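Local coordinates for protein gigastasin (Haementeria ghilianii, PDB 5UBM) that probably inhibits serine proteases, as other antistasin-family proteins from leeches do, with short, disulfide-rich modules, at residues 88-91 / 92-96; 100-103 / 104-107. All blocks are in the same frame, centred on the assembly; numbering follows the deposited sequence.

Interaction 1: residues 88-91 / 92-96; sequences KTDK and KGCEA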
loop_
_atom_site.group_PDB
_atom_site.type_symbol
_atom_site.label_atom_id
_atom_site.label_comp_id
_atom_site.label_asym_id
_atom_site.label_seq_id
_atom_site.Cartn_x
_atom_site.Cartn_y
_atom_site.Cartn_z
ATOM N N LYS C 88 8.224 -25.819 -12.807
ATOM C CA LYS C 88 9.102 -26.911 -13.185
ATOM C C LYS C 88 8.445 -28.232 -12.816
ATOM O O LYS C 88 8.102 -28.456 -11.656
ATOM C CB LYS C 88 10.461 -26.778 -12.504
ATOM C CG LYS C 88 11.433 -27.881 -12.874
ATOM C CD LYS C 88 12.839 -27.568 -12.395
ATOM C CE LYS C 88 13.833 -28.577 -12.938
ATOM N NZ LYS C 88 13.741 -28.696 -14.422
ATOM N N THR C 89 8.254 -29.099 -13.802
ATOM C CA THR C 89 7.572 -30.365 -13.562
ATOM C C THR C 89 8.487 -31.559 -13.810
ATOM O O THR C 89 9.325 -31.529 -14.711
ATOM C CB THR C 89 6.316 -30.496 -14.441
ATOM O OG1 THR C 89 6.694 -30.493 -15.822
ATOM C CG2 THR C 89 5.375 -29.338 -14.188
ATOM N N ASP C 90 8.325 -32.610 -13.011
ATOM C CA ASP C 90 9.147 -33.807 -13.165
ATOM C C ASP C 90 8.615 -34.716 -14.273
ATOM O O ASP C 90 7.706 -34.347 -15.015
ATOM C CB ASP C 90 9.244 -34.582 -11.840
ATOM C CG ASP C 90 7.892 -35.095 -11.339
ATOM O OD1 ASP C 90 6.867 -34.940 -12.038
ATOM O OD2 ASP C 90 7.862 -35.672 -10.230
ATOM N N LYS C 91 9.178 -35.913 -14.369
ATOM C CA LYS C 91 8.791 -36.851 -15.413
ATOM C C LYS C 91 7.441 -37.493 -15.102
ATOM O O LYS C 91 6.801 -38.070 -15.980
ATOM C CB LYS C 91 9.874 -37.915 -15.593
ATOM C CG LYS C 91 11.253 -37.323 -15.855
ATOM C CD LYS C 91 12.257 -38.371 -16.307
ATOM C CE LYS C 91 12.522 -39.409 -15.229
ATOM N NZ LYS C 91 13.486 -40.450 -15.698
ATOM N N LYS C 92 7.011 -37.379 -13.847
ATOM C CA LYS C 92 5.706 -37.879 -13.427
ATOM C C LYS C 92 4.601 -36.904 -13.808
ATOM O O LYS C 92 3.448 -37.297 -13.986
ATOM C CB LYS C 92 5.674 -38.113 -11.917
ATOM C CG LYS C 92 6.728 -39.061 -11.393
ATOM C CD LYS C 92 6.642 -39.159 -9.878
ATOM C CE LYS C 92 5.245 -39.577 -9.435
ATOM N NZ LYS C 92 5.112 -39.632 -7.953
ATOM N N GLY C 93 4.958 -35.629 -13.919
ATOM C CA GLY C 93 3.985 -34.584 -14.171
ATOM C C GLY C 93 3.704 -33.767 -12.923
ATOM O O GLY C 93 2.816 -32.912 -12.910
ATOM N N CYS C 94 4.464 -34.035 -11.864
ATOM C CA CYS C 94 4.327 -33.298 -10.613
ATOM C C CYS C 94 5.008 -31.942 -10.702
ATOM O O CYS C 94 6.200 -31.860 -10.992
ATOM C CB CYS C 94 4.916 -34.097 -9.448
ATOM S SG CYS C 94 4.142 -35.702 -9.156
ATOM N N GLU C 95 4.247 -30.879 -10.457
ATOM C CA GLU C 95 4.816 -29.539 -10.425
ATOM C C GLU C 95 5.513 -29.317 -9.092
ATOM O O GLU C 95 4.972 -29.662 -8.043
ATOM C CB GLU C 95 3.737 -28.472 -10.641
ATOM C CG GLU C 95 2.854 -28.703 -11.860
ATOM C CD GLU C 95 2.251 -27.419 -12.404
ATOM O OE1 GLU C 95 1.326 -26.872 -11.769
ATOM O OE2 GLU C 95 2.700 -26.957 -13.473
ATOM N N ALA C 96 6.714 -28.748 -9.135
ATOM C CA ALA C 96 7.447 -28.392 -7.919
ATOM C C ALA C 96 6.641 -27.437 -7.033
ATOM O O ALA C 96 5.751 -26.733 -7.510
ATOM C CB ALA C 96 8.791 -27.771 -8.274
#
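The Asp90 carboxylate has CB of Lys92 off one face and CB of Cys94 off the other, both toward its oxygen end and each 3.4 Å from OD1. This is a β-hairpin turn: type I over Lys91 and Lys92, with a G1 bulge at Gly93, joining strand 87-89 to strand 95-96 in an antistasin-family module. Cys94 N binds Asp90 OD1 at 2.6 Å from the syn side, 30° out of the carboxylate plane. The amides of Gly93 and Lys92 add weak bonds to the same oxygen, the latter closing an Asx turn. Asp90 CG sits between its own N and carbonyl carbon (chi1 62°), which swings OD1 back over these three amides. Gly93 N also reaches Asp90 O, from above the carbonyl plane. Gly93 takes a left-handed backbone conformation in which a CB would jam against the preceding carbonyl. Cys94 is disulfide-bonded to Cys74.

Next to the turn, Asp90 N bonds Cys94 O at 3.0 Å, and farther along Ala96 N bonds Lys88 O at 2.9 Å. Between them Thr89 and Glu95 form a non-hydrogen-bonded pair. Glu95 reaches on to Lys78, and Thr89 OG1 to Asn109 O and Arg52, while Thr89 CG2 rests 3.5 Å from Glu95 CG.

Interaction 2: residues 100-103 / 104-107; sequences CNTK and ETAC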
loop_
_atom_site.group_PDB
_atom_site.type_symbol
_atom_site.label_atom_id
_atom_site.label_comp_id
_atom_site.label_asym_id
_atom_site.label_seq_id
_atom_site.Cartn_x
_atom_site.Cartn_y
_atom_site.Cartn_z
ATOM N N CYS C 100 10.279 -22.292 -10.502
ATOM C CA CYS C 100 9.827 -21.932 -11.836
ATOM C C CYS C 100 10.719 -22.561 -12.881
ATOM O O CYS C 100 11.885 -22.830 -12.619
ATOM C CB CYS C 100 9.805 -20.414 -12.007
ATOM S SG CYS C 100 8.460 -19.602 -11.128
ATOM N N ASN C 101 10.159 -22.817 -14.058
ATOM C CA ASN C 101 10.954 -23.204 -15.212
ATOM C C ASN C 101 11.834 -22.051 -15.670
ATOM O O ASN C 101 11.511 -20.887 -15.435
ATOM C CB ASN C 101 10.053 -23.648 -16.368
ATOM C CG ASN C 101 9.613 -25.094 -16.251
ATOM O OD1 ASN C 101 10.422 -25.982 -15.993
ATOM N ND2 ASN C 101 8.323 -25.334 -16.443
ATOM N N THR C 102 12.950 -22.371 -16.317
ATOM C CA THR C 102 13.671 -21.365 -17.084
ATOM C C THR C 102 13.101 -21.385 -18.493
ATOM O O THR C 102 12.298 -22.258 -18.826
ATOM C CB THR C 102 15.193 -21.618 -17.124
ATOM O OG1 THR C 102 15.453 -22.937 -17.617
ATOM C CG2 THR C 102 15.796 -21.475 -15.739
ATOM N N LYS C 103 13.522 -20.437 -19.322
ATOM C CA LYS C 103 13.093 -20.388 -20.715
ATOM C C LYS C 103 13.397 -21.704 -21.443
ATOM O O LYS C 103 12.799 -22.011 -22.477
ATOM C CB LYS C 103 13.774 -19.215 -21.423
ATOM C CG LYS C 103 13.311 -18.965 -22.846
ATOM C CD LYS C 103 14.008 -17.750 -23.444
ATOM C CE LYS C 103 13.537 -17.479 -24.863
ATOM N NZ LYS C 103 14.205 -16.282 -25.448
ATOM N N GLU C 104 14.314 -22.486 -20.877
ATOM C CA GLU C 104 14.815 -23.701 -21.511
ATOM C C GLU C 104 14.002 -24.936 -21.120
ATOM O O GLU C 104 13.839 -25.858 -21.920
ATOM C CB GLU C 104 16.286 -23.921 -21.139
ATOM C CG GLU C 104 17.099 -22.644 -20.910
ATOM C CD GLU C 104 16.974 -21.617 -22.027
ATOM O OE1 GLU C 104 16.915 -22.009 -23.214
ATOM O OE2 GLU C 104 16.941 -20.407 -21.711
ATOM N N THR C 105 13.514 -24.962 -19.884
ATOM C CA THR C 105 12.753 -26.107 -19.392
ATOM C C THR C 105 11.258 -25.814 -19.432
ATOM O O THR C 105 10.450 -26.567 -18.883
ATOM C CB THR C 105 13.168 -26.498 -17.953
ATOM O OG1 THR C 105 12.775 -25.472 -17.029
ATOM C CG2 THR C 105 14.672 -26.704 -17.881
ATOM N N ALA C 106 10.907 -24.719 -20.098
ATOM C CA ALA C 106 9.521 -24.287 -20.223
ATOM C C ALA C 106 8.663 -25.354 -20.887
ATOM O O ALA C 106 7.511 -25.565 -20.506
ATOM C CB ALA C 106 9.446 -22.991 -21.007
ATOM N N CYS C 107 9.236 -26.025 -21.879
ATOM C CA CYS C 107 8.534 -27.068 -22.616
ATOM C C CYS C 107 9.087 -28.456 -22.292
ATOM O O CYS C 107 8.847 -29.419 -23.020
ATOM C CB CYS C 107 8.615 -26.799 -24.121
ATOM S SG CYS C 107 7.639 -25.374 -24.662
#
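Two torsions bring Asn101 and Thr105 together: chi1 of -83° places the Asn101 amide beside its own backbone N, and chi1 of 68° tucks Thr105 OG1 between its backbone N and carbonyl carbon, where it meets Asn101. The Thr105 hydroxyl then gives its proton to Asn101 OD1, 2.6 Å from OG1, arriving tilted 31° from the carbonyl plane. The same OG1 accepts the backbone amide of Thr102, with N to OG1 at 3.2 Å. One hydroxyl is thus gripped twice, as donor and as acceptor, and its rotation should be fixed by the pair.

The backbone carbonyl of Thr105 lies over the flat face of the Asn101 amide, its O 3.1 Å from Asn101 CG. That contact is not a hydrogen bond, and it brings Thr105 O within 2.9 Å of Asn101 OD1 from above the amide plane, two acceptors with no proton between them.

The chain reverses through a type I turn over Lys103 and Glu104, closed by a weak bond from Thr105 N to Thr102 O. Ala106 follows the turn inward, its CB 3.7 Å from Thr102 O, while Lys103 runs outward as a fully extended chain.

The loop follows strand 99-100 and leads toward strand 117-119, with a disulfide near each end: Cys100 to Cys83, and Cys107 to Cys118 on that strand. Asn101 ND2 bonds Tyr85 O, Ala106 O takes up Arg52, and the side chains of Asn101 and Thr105 pack on Lys88 of strand 87-89.

Overall arrangement
Both contacts are short chain reversals, partly buried, with interaction 1 complete before interaction 2 begins. Their chemistry differs with their place: the 88-96 hairpin relies on strand pairing and a carboxylate gathering backbone amides, whereas 100-107 has no strand pairing of its own and relies on an amide and a hydroxyl. The centre of interaction 2 lies about 18 Å from the centre of the chain, that of interaction 1 about 12 Å. They meet directly at Lys88, whose CA is 3.2 Å from Asn101 OD1. Arg52 bonds Thr89 in one and Ala106 in the other. Lys88, Lys91, Thr102, Lys103 and Glu104 are exposed, while Thr89, Gly93, Asn101 and Ala106 are buried.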